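Local coordinates for endo alpha-1,4 polygalactosaminidase (Neosartorya fumigata, PDB 6OJ1), which hydrolyses internal alpha-1,4-galactosaminide linkages as an endo-acting enzyme and disrupts microbial biofilms, at residues A[37-45]-A[258-266]; A[127-138]-A[172-182]. All coordinates share one frame; numbering follows the deposited sequence.

Contact 1: residues A[37-45]-A[258-266]; sequences AVGTKWQIE and SANFSTVIK. With NAG (2-acetamido-2-deoxy-beta-D-glucopyranose), chain F.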
loop_
_atom_site.group_PDB
_atom_site.type_symbol
_atom_site.label_atom_id
_atom_site.label_comp_id
_atom_site.label_asym_id
_atom_site.label_seq_id
_atom_site.Cartn_x
_atom_site.Cartn_y
_atom_site.Cartn_z
ATOM N N ALA A 37 1.474 -13.173 9.357
ATOM C CA ALA A 37 1.261 -14.495 8.793
ATOM C C ALA A 37 0.392 -14.413 7.543
ATOM O O ALA A 37 -0.415 -13.497 7.384
ATOM C CB ALA A 37 0.612 -15.421 9.821
ATOM N N VAL A 38 0.590 -15.379 6.640
ATOM C CA VAL A 38 -0.326 -15.560 5.524
ATOM C C VAL A 38 -1.746 -15.683 6.060
ATOM O O VAL A 38 -1.990 -16.361 7.062
ATOM C CB VAL A 38 0.065 -16.804 4.707
ATOM C CG1 VAL A 38 -1.013 -17.126 3.675
ATOM C CG2 VAL A 38 1.417 -16.598 4.024
ATOM N N GLY A 39 -2.684 -15.014 5.401
ATOM C CA GLY A 39 -4.081 -15.101 5.783
ATOM C C GLY A 39 -4.530 -14.146 6.870
ATOM O O GLY A 39 -5.714 -14.171 7.243
ATOM N N THR A 40 -3.642 -13.299 7.386
ATOM C CA THR A 40 -4.036 -12.398 8.463
ATOM C C THR A 40 -5.120 -11.446 7.978
ATOM O O THR A 40 -4.983 -10.810 6.929
ATOM C CB THR A 40 -2.832 -11.610 8.984
ATOM O OG1 THR A 40 -1.869 -12.516 9.545
ATOM C CG2 THR A 40 -3.280 -10.634 10.059
ATOM N N LYS A 41 -6.207 -11.360 8.745
ATOM C CA LYS A 41 -7.309 -10.473 8.395
ATOM C C LYS A 41 -6.903 -9.016 8.579
ATOM O O LYS A 41 -6.249 -8.655 9.563
ATOM C CB LYS A 41 -8.525 -10.785 9.266
ATOM C CG LYS A 41 -9.783 -10.023 8.895
ATOM C CD LYS A 41 -10.943 -10.491 9.792
ATOM C CE LYS A 41 -12.203 -9.677 9.574
ATOM N NZ LYS A 41 -13.296 -10.152 10.486
ATOM N N TRP A 42 -7.307 -8.169 7.634
ATOM C CA TRP A 42 -6.925 -6.767 7.684
ATOM C C TRP A 42 -8.117 -5.883 7.347
ATOM O O TRP A 42 -9.174 -6.340 6.900
ATOM C CB TRP A 42 -5.742 -6.456 6.750
ATOM C CG TRP A 42 -6.047 -6.413 5.264
ATOM C CD1 TRP A 42 -6.716 -7.350 4.528
ATOM C CD2 TRP A 42 -5.624 -5.399 4.333
ATOM N NE1 TRP A 42 -6.763 -6.967 3.201
ATOM C CE2 TRP A 42 -6.106 -5.776 3.055
ATOM C CE3 TRP A 42 -4.892 -4.208 4.459
ATOM C CZ2 TRP A 42 -5.886 -5.004 1.910
ATOM C CZ3 TRP A 42 -4.664 -3.434 3.316
ATOM C CH2 TRP A 42 -5.158 -3.842 2.055
ATOM N N GLN A 43 -7.919 -4.597 7.604
ATOM C CA GLN A 43 -8.812 -3.523 7.215
ATOM C C GLN A 43 -7.936 -2.415 6.655
ATOM O O GLN A 43 -6.788 -2.255 7.073
ATOM C CB GLN A 43 -9.657 -3.042 8.422
ATOM C CG GLN A 43 -10.252 -1.619 8.342
ATOM C CD GLN A 43 -11.400 -1.467 7.339
ATOM O OE1 GLN A 43 -11.343 -1.975 6.224
ATOM N NE2 GLN A 43 -12.450 -0.754 7.742
ATOM N N ILE A 44 -8.462 -1.671 5.689
ATOM C CA ILE A 44 -7.769 -0.515 5.142
ATOM C C ILE A 44 -8.756 0.640 5.075
ATOM O O ILE A 44 -9.912 0.459 4.674
ATOM C CB ILE A 44 -7.143 -0.792 3.758
ATOM C CG1 ILE A 44 -6.538 0.496 3.182
ATOM C CG2 ILE A 44 -8.156 -1.419 2.789
ATOM C CD1 ILE A 44 -5.621 0.275 1.956
ATOM N N GLU A 45 -8.316 1.818 5.506
ATOM C CA GLU A 45 -9.182 2.999 5.486
ATOM C C GLU A 45 -8.265 4.192 5.264
ATOM O O GLU A 45 -7.509 4.561 6.164
ATOM C CB GLU A 45 -9.985 3.140 6.777
ATOM C CG GLU A 45 -11.135 4.155 6.667
ATOM C CD GLU A 45 -10.655 5.585 6.791
ATOM O OE1 GLU A 45 -10.128 5.941 7.871
ATOM O OE2 GLU A 45 -10.780 6.347 5.800
ATOM N N SER A 258 -7.013 -18.501 -3.425
ATOM C CA SER A 258 -7.571 -17.370 -2.684
ATOM C C SER A 258 -7.610 -17.621 -1.187
ATOM O O SER A 258 -7.638 -16.657 -0.415
ATOM C CB SER A 258 -8.984 -17.042 -3.172
ATOM O OG SER A 258 -9.807 -18.201 -3.160
ATOM N N ALA A 259 -7.614 -18.887 -0.757
ATOM C CA ALA A 259 -7.598 -19.175 0.674
ATOM C C ALA A 259 -6.356 -18.616 1.360
ATOM O O ALA A 259 -6.344 -18.486 2.590
ATOM C CB ALA A 259 -7.701 -20.686 0.909
ATOM N N ASN A 260 -5.313 -18.273 0.597
ATOM C CA ASN A 260 -4.113 -17.681 1.165
ATOM C C ASN A 260 -4.065 -16.163 1.018
ATOM O O ASN A 260 -3.175 -15.535 1.597
ATOM C CB ASN A 260 -2.859 -18.316 0.535
ATOM C CG ASN A 260 -2.526 -19.682 1.148
ATOM O OD1 ASN A 260 -3.053 -20.046 2.197
ATOM N ND2 ASN A 260 -1.649 -20.431 0.502
ATOM N N PHE A 261 -5.002 -15.556 0.288
ATOM C CA PHE A 261 -5.063 -14.099 0.163
ATOM C C PHE A 261 -5.926 -13.519 1.277
ATOM O O PHE A 261 -6.943 -14.104 1.660
ATOM C CB PHE A 261 -5.640 -13.680 -1.194
ATOM C CG PHE A 261 -4.693 -13.853 -2.369
ATOM C CD1 PHE A 261 -3.996 -15.036 -2.563
ATOM C CD2 PHE A 261 -4.525 -12.833 -3.290
ATOM C CE1 PHE A 261 -3.138 -15.187 -3.652
ATOM C CE2 PHE A 261 -3.667 -12.982 -4.381
ATOM C CZ PHE A 261 -2.978 -14.151 -4.555
ATOM N N SER A 262 -5.515 -12.363 1.792
ATOM C CA SER A 262 -6.287 -11.650 2.809
ATOM C C SER A 262 -7.157 -10.633 2.087
ATOM O O SER A 262 -6.756 -9.495 1.861
ATOM C CB SER A 262 -5.367 -10.983 3.821
ATOM O OG SER A 262 -4.603 -11.965 4.498
ATOM N N THR A 263 -8.365 -11.049 1.715
ATOM C CA THR A 263 -9.197 -10.237 0.843
ATOM C C THR A 263 -10.074 -9.299 1.658
ATOM O O THR A 263 -10.646 -9.693 2.680
ATOM C CB THR A 263 -10.060 -11.124 -0.055
ATOM O OG1 THR A 263 -9.206 -11.935 -0.881
ATOM C CG2 THR A 263 -10.961 -10.270 -0.942
ATOM N N VAL A 264 -10.158 -8.044 1.206
ATOM C CA VAL A 264 -11.212 -7.124 1.625
ATOM C C VAL A 264 -11.978 -6.664 0.392
ATOM O O VAL A 264 -11.391 -6.425 -0.670
ATOM C CB VAL A 264 -10.672 -5.901 2.399
ATOM C CG1 VAL A 264 -10.264 -6.302 3.801
ATOM C CG2 VAL A 264 -9.510 -5.233 1.639
ATOM N N ILE A 265 -13.290 -6.532 0.542
ATOM C CA ILE A 265 -14.137 -5.891 -0.453
ATOM C C ILE A 265 -14.383 -4.468 0.021
ATOM O O ILE A 265 -14.829 -4.260 1.156
ATOM C CB ILE A 265 -15.448 -6.674 -0.631
ATOM C CG1 ILE A 265 -15.136 -8.054 -1.220
ATOM C CG2 ILE A 265 -16.419 -5.918 -1.497
ATOM C CD1 ILE A 265 -16.196 -9.079 -0.940
ATOM N N LYS A 266 -14.053 -3.482 -0.822
ATOM C CA LYS A 266 -14.040 -2.086 -0.396
ATOM C C LYS A 266 -14.734 -1.209 -1.431
ATOM O O LYS A 266 -14.873 -1.578 -2.602
ATOM C CB LYS A 266 -12.588 -1.560 -0.186
ATOM C CG LYS A 266 -11.768 -2.325 0.836
ATOM C CD LYS A 266 -12.284 -2.034 2.248
ATOM C CE LYS A 266 -12.073 -0.567 2.638
ATOM N NZ LYS A 266 -12.469 -0.383 4.077
HETATM C C1 NAG F . -1.300 -21.711 1.065
HETATM C C2 NAG F . -1.583 -22.879 0.091
HETATM C C3 NAG F . -1.012 -24.198 0.629
HETATM C C4 NAG F . 0.442 -24.038 1.051
HETATM C C5 NAG F . 0.542 -22.901 2.058
HETATM C C6 NAG F . 1.949 -22.658 2.564
HETATM C C7 NAG F . -3.571 -23.031 -1.351
HETATM C C8 NAG F . -5.065 -23.172 -1.385
HETATM N N2 NAG F . -3.014 -23.010 -0.135
HETATM O O3 NAG F . -1.110 -25.199 -0.379
HETATM O O4 NAG F . 0.932 -25.248 1.621
HETATM O O5 NAG F . 0.101 -21.694 1.423
HETATM O O6 NAG F . 2.696 -21.817 1.695
HETATM O O7 NAG F . -2.901 -22.939 -2.376
HETATM O O HOH W 1 -2.580 -13.448 2.975
HETATM O O HOH W 2 -8.836 -9.875 5.199
#
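V38 opens the contact by laying CG1 beside N260, the asparagine whose ND2 carries the N-linked sugar, with V38 CG1 3.4 Å from N260 O. V38 and G39 are the central residues of a type II turn from A37 to T40; G39 has a phi of 86°, at which a side chain would press on the preceding carbonyl, so glycine suits it. Its N-H gives a hydrogen bond to a water that in turn donates to N260 O and S262 OG. T40 turns its side chain back to A37 O and offers its own carbonyl to the serine: S262 OG donates to T40 O at 2.7 Å, from above the carbonyl plane. W42 holds CG between its backbone N and carbonyl carbon (chi1 74°), which brings the indole over to the other strand. There W42 NE1 makes a weak, bent bond to S262 O (2.9 Å, 126°), and V264 CG2 comes obliquely at the indole, 3.6 Å from W42 CZ2. K266, bent at chi2 and chi3, curls its ammonium into a cluster of oxygens. K266 NZ donates to Q43 OE1 at 2.9 Å, on the same face as I44 N, and meets I44 O at 2.8 Å almost head-on; N271 O and W273 O are further partners, four oxygens around three N-H hydrogens. These are the first and last parallel strands of the (beta/alpha)-barrel, and side chains and water bridge their seam. Strand 42-45 is hydrogen-bonded through its backbone to strand 59-63, and strand 261-266 to strand 227-231, while V274 of strand 274-275 packs against Q43, V264 and K266.

Contact 2: residues A[127-138]-A[172-182]; sequences RQIMLDRLDMAR and FLANAAHARNM. With NAG (2-acetamido-2-deoxy-beta-D-glucopyranose), chain D.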
loop_
_atom_site.group_PDB
_atom_site.type_symbol
_atom_site.label_atom_id
_atom_site.label_comp_id
_atom_site.label_asym_id
_atom_site.label_seq_id
_atom_site.Cartn_x
_atom_site.Cartn_y
_atom_site.Cartn_z
ATOM N N ARG A 127 13.828 11.096 -2.821
ATOM C CA ARG A 127 14.245 10.074 -1.868
ATOM C C ARG A 127 14.384 10.644 -0.459
ATOM O O ARG A 127 13.971 10.003 0.515
ATOM C CB ARG A 127 15.530 9.418 -2.367
ATOM C CG ARG A 127 15.213 8.565 -3.592
ATOM C CD ARG A 127 16.393 7.730 -4.003
ATOM N NE ARG A 127 16.027 6.768 -5.040
ATOM C CZ ARG A 127 16.691 5.632 -5.239
ATOM N NH1 ARG A 127 17.717 5.328 -4.449
ATOM N NH2 ARG A 127 16.327 4.799 -6.202
ATOM N N GLN A 128 14.900 11.873 -0.330
ATOM C CA GLN A 128 15.020 12.467 1.001
ATOM C C GLN A 128 13.647 12.776 1.591
ATOM O O GLN A 128 13.445 12.618 2.797
ATOM C CB GLN A 128 15.885 13.726 0.969
ATOM C CG GLN A 128 16.150 14.325 2.364
ATOM C CD GLN A 128 16.823 13.349 3.321
ATOM O OE1 GLN A 128 17.916 12.855 3.046
ATOM N NE2 GLN A 128 16.173 13.072 4.452
ATOM N N ILE A 129 12.699 13.229 0.767
ATOM C CA ILE A 129 11.341 13.449 1.269
ATOM C C ILE A 129 10.754 12.139 1.781
ATOM O O ILE A 129 10.099 12.102 2.834
ATOM C CB ILE A 129 10.451 14.081 0.179
ATOM C CG1 ILE A 129 10.919 15.506 -0.139
ATOM C CG2 ILE A 129 8.946 14.081 0.613
ATOM C CD1 ILE A 129 10.327 16.041 -1.446
ATOM N N MET A 130 10.978 11.038 1.050
ATOM C CA MET A 130 10.449 9.757 1.513
ATOM C C MET A 130 11.127 9.305 2.799
ATOM O O MET A 130 10.476 8.671 3.642
ATOM C CB MET A 130 10.582 8.681 0.431
ATOM C CG MET A 130 9.799 9.042 -0.844
ATOM S SD MET A 130 8.114 9.617 -0.499
ATOM C CE MET A 130 7.771 10.616 -1.962
ATOM N N LEU A 131 12.416 9.611 2.973
ATOM C CA LEU A 131 13.054 9.339 4.259
ATOM C C LEU A 131 12.420 10.160 5.368
ATOM O O LEU A 131 12.228 9.659 6.478
ATOM C CB LEU A 131 14.552 9.630 4.199
ATOM C CG LEU A 131 15.393 8.725 3.306
ATOM C CD1 LEU A 131 16.829 9.193 3.352
ATOM C CD2 LEU A 131 15.275 7.278 3.776
ATOM N N ASP A 132 12.104 11.432 5.091
ATOM C CA ASP A 132 11.395 12.250 6.080
ATOM C C ASP A 132 10.034 11.638 6.432
ATOM O O ASP A 132 9.617 11.655 7.600
ATOM C CB ASP A 132 11.187 13.676 5.559
ATOM C CG ASP A 132 12.478 14.464 5.386
ATOM O OD1 ASP A 132 13.557 14.004 5.811
ATOM O OD2 ASP A 132 12.395 15.564 4.792
ATOM N N ARG A 133 9.319 11.111 5.431
ATOM C CA ARG A 133 8.021 10.495 5.690
ATOM C C ARG A 133 8.178 9.206 6.484
ATOM O O ARG A 133 7.357 8.920 7.363
ATOM C CB ARG A 133 7.278 10.241 4.374
ATOM C CG ARG A 133 6.744 11.540 3.726
ATOM C CD ARG A 133 6.122 11.297 2.345
ATOM N NE ARG A 133 5.567 12.529 1.786
ATOM C CZ ARG A 133 4.809 12.584 0.692
ATOM N NH1 ARG A 133 4.533 11.480 -0.001
ATOM N NH2 ARG A 133 4.332 13.759 0.281
ATOM N N LEU A 134 9.237 8.427 6.204
ATOM C CA LEU A 134 9.501 7.230 7.006
ATOM C C LEU A 134 9.858 7.588 8.445
ATOM O O LEU A 134 9.481 6.867 9.379
ATOM C CB LEU A 134 10.627 6.398 6.375
ATOM C CG LEU A 134 10.243 5.745 5.035
ATOM C CD1 LEU A 134 11.490 5.082 4.404
ATOM C CD2 LEU A 134 9.111 4.729 5.167
ATOM N N ASP A 135 10.604 8.682 8.646
ATOM C CA ASP A 135 10.839 9.193 9.991
ATOM C C ASP A 135 9.520 9.454 10.701
ATOM O O ASP A 135 9.339 9.068 11.862
ATOM C CB ASP A 135 11.650 10.496 9.953
ATOM C CG ASP A 135 13.120 10.296 9.649
ATOM O OD1 ASP A 135 13.599 9.146 9.527
ATOM O OD2 ASP A 135 13.809 11.336 9.525
ATOM N N MET A 136 8.589 10.116 10.013
ATOM C CA MET A 136 7.287 10.387 10.615
ATOM C C MET A 136 6.557 9.096 10.971
ATOM O O MET A 136 5.990 8.971 12.066
ATOM C CB MET A 136 6.422 11.239 9.685
ATOM C CG MET A 136 4.975 11.335 10.235
ATOM S SD MET A 136 3.883 12.270 9.142
ATOM C CE MET A 136 4.468 13.904 9.514
ATOM N N ALA A 137 6.551 8.120 10.055
ATOM C CA ALA A 137 5.910 6.838 10.345
ATOM C C ALA A 137 6.515 6.188 11.580
ATOM O O ALA A 137 5.788 5.722 12.469
ATOM C CB ALA A 137 6.019 5.895 9.143
ATOM N N ARG A 138 7.848 6.131 11.644
ATOM C CA ARG A 138 8.509 5.589 12.827
ATOM C C ARG A 138 8.109 6.358 14.084
ATOM O O ARG A 138 7.745 5.763 15.105
ATOM C CB ARG A 138 10.030 5.637 12.648
ATOM C CG ARG A 138 10.796 5.227 13.906
ATOM C CD ARG A 138 12.203 5.879 13.922
ATOM N NE ARG A 138 12.127 7.340 13.806
ATOM C CZ ARG A 138 13.045 8.107 13.219
ATOM N NH1 ARG A 138 14.160 7.582 12.671
ATOM N NH2 ARG A 138 12.852 9.422 13.186
ATOM N N PHE A 172 15.439 0.653 -1.774
ATOM C CA PHE A 172 15.843 1.799 -0.960
ATOM C C PHE A 172 14.839 2.066 0.154
ATOM O O PHE A 172 15.217 2.243 1.320
ATOM C CB PHE A 172 15.989 3.035 -1.858
ATOM C CG PHE A 172 15.912 4.351 -1.129
ATOM C CD1 PHE A 172 17.038 4.892 -0.534
ATOM C CD2 PHE A 172 14.715 5.072 -1.093
ATOM C CE1 PHE A 172 16.971 6.118 0.120
ATOM C CE2 PHE A 172 14.640 6.293 -0.444
ATOM C CZ PHE A 172 15.777 6.815 0.163
ATOM N N LEU A 173 13.549 2.111 -0.195
ATOM C CA LEU A 173 12.505 2.303 0.810
ATOM C C LEU A 173 12.516 1.177 1.838
ATOM O O LEU A 173 12.342 1.429 3.036
ATOM C CB LEU A 173 11.131 2.385 0.139
ATOM C CG LEU A 173 10.850 3.583 -0.776
ATOM C CD1 LEU A 173 9.478 3.400 -1.435
ATOM C CD2 LEU A 173 10.893 4.914 0.007
ATOM N N ALA A 174 12.715 -0.073 1.389
ATOM C CA ALA A 174 12.682 -1.212 2.305
ATOM C C ALA A 174 13.836 -1.157 3.297
ATOM O O ALA A 174 13.649 -1.376 4.499
ATOM C CB ALA A 174 12.729 -2.535 1.530
ATOM N N ASN A 175 15.044 -0.879 2.810
ATOM C CA ASN A 175 16.178 -0.779 3.717
ATOM C C ASN A 175 15.992 0.368 4.703
ATOM O O ASN A 175 16.342 0.242 5.881
ATOM C CB ASN A 175 17.471 -0.623 2.915
ATOM C CG ASN A 175 17.772 -1.849 2.075
ATOM O OD1 ASN A 175 17.336 -2.960 2.398
ATOM N ND2 ASN A 175 18.514 -1.657 0.991
ATOM N N ALA A 176 15.426 1.486 4.241
ATOM C CA ALA A 176 15.189 2.624 5.129
ATOM C C ALA A 176 14.114 2.315 6.163
ATOM O O ALA A 176 14.236 2.707 7.337
ATOM C CB ALA A 176 14.771 3.847 4.315
ATOM N N ALA A 177 13.031 1.656 5.737
ATOM C CA ALA A 177 11.996 1.257 6.688
ATOM C C ALA A 177 12.555 0.270 7.705
ATOM O O ALA A 177 12.328 0.406 8.913
ATOM C CB ALA A 177 10.808 0.642 5.945
ATOM N N HIS A 178 13.305 -0.732 7.237
ATOM C CA HIS A 178 13.834 -1.711 8.179
ATOM C C HIS A 178 14.805 -1.058 9.153
ATOM O O HIS A 178 14.871 -1.459 10.319
ATOM C CB HIS A 178 14.518 -2.864 7.432
ATOM C CG HIS A 178 13.585 -3.676 6.587
ATOM N ND1 HIS A 178 14.019 -4.451 5.531
ATOM C CD2 HIS A 178 12.239 -3.830 6.642
ATOM C CE1 HIS A 178 12.978 -5.039 4.965
ATOM N NE2 HIS A 178 11.886 -4.683 5.622
ATOM N N ALA A 179 15.527 -0.026 8.705
ATOM C CA ALA A 179 16.465 0.670 9.585
ATOM C C ALA A 179 15.732 1.420 10.680
ATOM O O ALA A 179 16.310 1.693 11.739
ATOM C CB ALA A 179 17.320 1.652 8.790
ATOM N N ARG A 180 14.472 1.749 10.432
ATOM C CA ARG A 180 13.616 2.414 11.402
ATOM C C ARG A 180 12.714 1.431 12.130
ATOM O O ARG A 180 11.750 1.850 12.782
ATOM C CB ARG A 180 12.801 3.492 10.687
ATOM C CG ARG A 180 13.680 4.580 10.095
ATOM C CD ARG A 180 12.971 5.329 8.963
ATOM N NE ARG A 180 13.712 6.541 8.601
ATOM C CZ ARG A 180 14.839 6.556 7.889
ATOM N NH1 ARG A 180 15.434 7.721 7.625
ATOM N NH2 ARG A 180 15.401 5.413 7.460
ATOM N N ASN A 181 13.017 0.131 12.035
ATOM C CA ASN A 181 12.286 -0.937 12.723
ATOM C C ASN A 181 10.848 -1.079 12.238
ATOM O O ASN A 181 9.952 -1.434 13.015
ATOM C CB ASN A 181 12.312 -0.729 14.236
ATOM C CG ASN A 181 11.934 -1.967 14.994
ATOM O OD1 ASN A 181 12.371 -3.074 14.676
ATOM N ND2 ASN A 181 11.100 -1.793 16.000
ATOM N N MET A 182 10.603 -0.805 10.960
ATOM C CA MET A 182 9.284 -0.992 10.382
ATOM C C MET A 182 9.342 -1.997 9.243
ATOM O O MET A 182 10.350 -2.101 8.532
ATOM C CB MET A 182 8.718 0.328 9.855
ATOM C CG MET A 182 8.448 1.341 10.976
ATOM S SD MET A 182 7.809 2.890 10.317
ATOM C CE MET A 182 9.163 3.398 9.282
HETATM C C1 NAG D . 10.731 -2.928 16.784
HETATM C C2 NAG D . 10.499 -2.488 18.217
HETATM C C3 NAG D . 10.422 -3.712 19.125
HETATM C C4 NAG D . 9.371 -4.685 18.592
HETATM C C5 NAG D . 9.574 -4.964 17.095
HETATM C C6 NAG D . 8.456 -5.773 16.476
HETATM C C7 NAG D . 12.845 -1.771 18.567
HETATM C C8 NAG D . 13.732 -0.651 19.032
HETATM N N2 NAG D . 11.526 -1.550 18.655
HETATM O O3 NAG D . 10.091 -3.305 20.448
HETATM O O4 NAG D . 9.437 -5.920 19.298
HETATM O O5 NAG D . 9.651 -3.734 16.355
HETATM O O6 NAG D . 7.210 -5.094 16.559
HETATM O O7 NAG D . 13.308 -2.832 18.149
#
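L134 and A177 bring their backbones close where helices 127-138 and 172-179 run side by side in the same general direction, with axes 10.0 Å apart and crossing at -33°. The short side chain of A176 lets two leucine methyls rest on A176 CB, L131 CD2 and L134 CD1, each at 3.5 Å. At the N-terminal end R127 lies extended over F172. R127 CD sits above the ring centre, 4.2 Å from the centroid of the F172 ring, in a CH-pi contact, and the R127 guanidinium, tilted 25° from the ring plane, adds an off-centre cation-pi term; S168 OG and I121 O take its N-H groups. Farther on, R180, extended from CG to NE, lays its CD against L134 CB and grips D135 side-on. R180 NE meets D135 OD1 at 2.8 Å and R180 NH1 reaches the same oxygen at 3.0 Å, while R180 NH2 donates to A176 O at 2.9 Å, so three bonds fix the rotation of the guanidinium. R138 joins this salt-bridge network through charge alone, pointing no N-H at D135. N181, with positive phi, ends the helix in a Schellman motif and bears an N-linked sugar on ND2. The chain then turns inward, and flexible M182 bends at chi3 to fit its thioether against helix 127-138, with M182 SD 3.7 Å from A137 CB. The two helices belong to the outer layer of the barrel: M130 and L134 rest on F86 of strand 81-87, L134, A137 and M182 on V145 of strand 144-148, and L173 on I184 of strand 183-187.

Overall arrangement
From the N terminus, the chain enters contact 1 at residues 37-45, which lead into the first barrel strand, 42-45, and leaves it unclosed for 212 residues. Contact 2 falls wholly within that span: helix 127-138 is followed by strand 144-148 and then by helix 163-179, whose end at 172-182 closes a short loop of 33 intervening residues. It thus joins successive helices of the outer layer across one beta-alpha step. Only when 258-266 arrives does contact 1 close, bringing the first and last parallel strands together through side chains and water. The centres lie 25 Å apart, on opposite sides of the chain's centre, with nearest atoms about 14 Å apart.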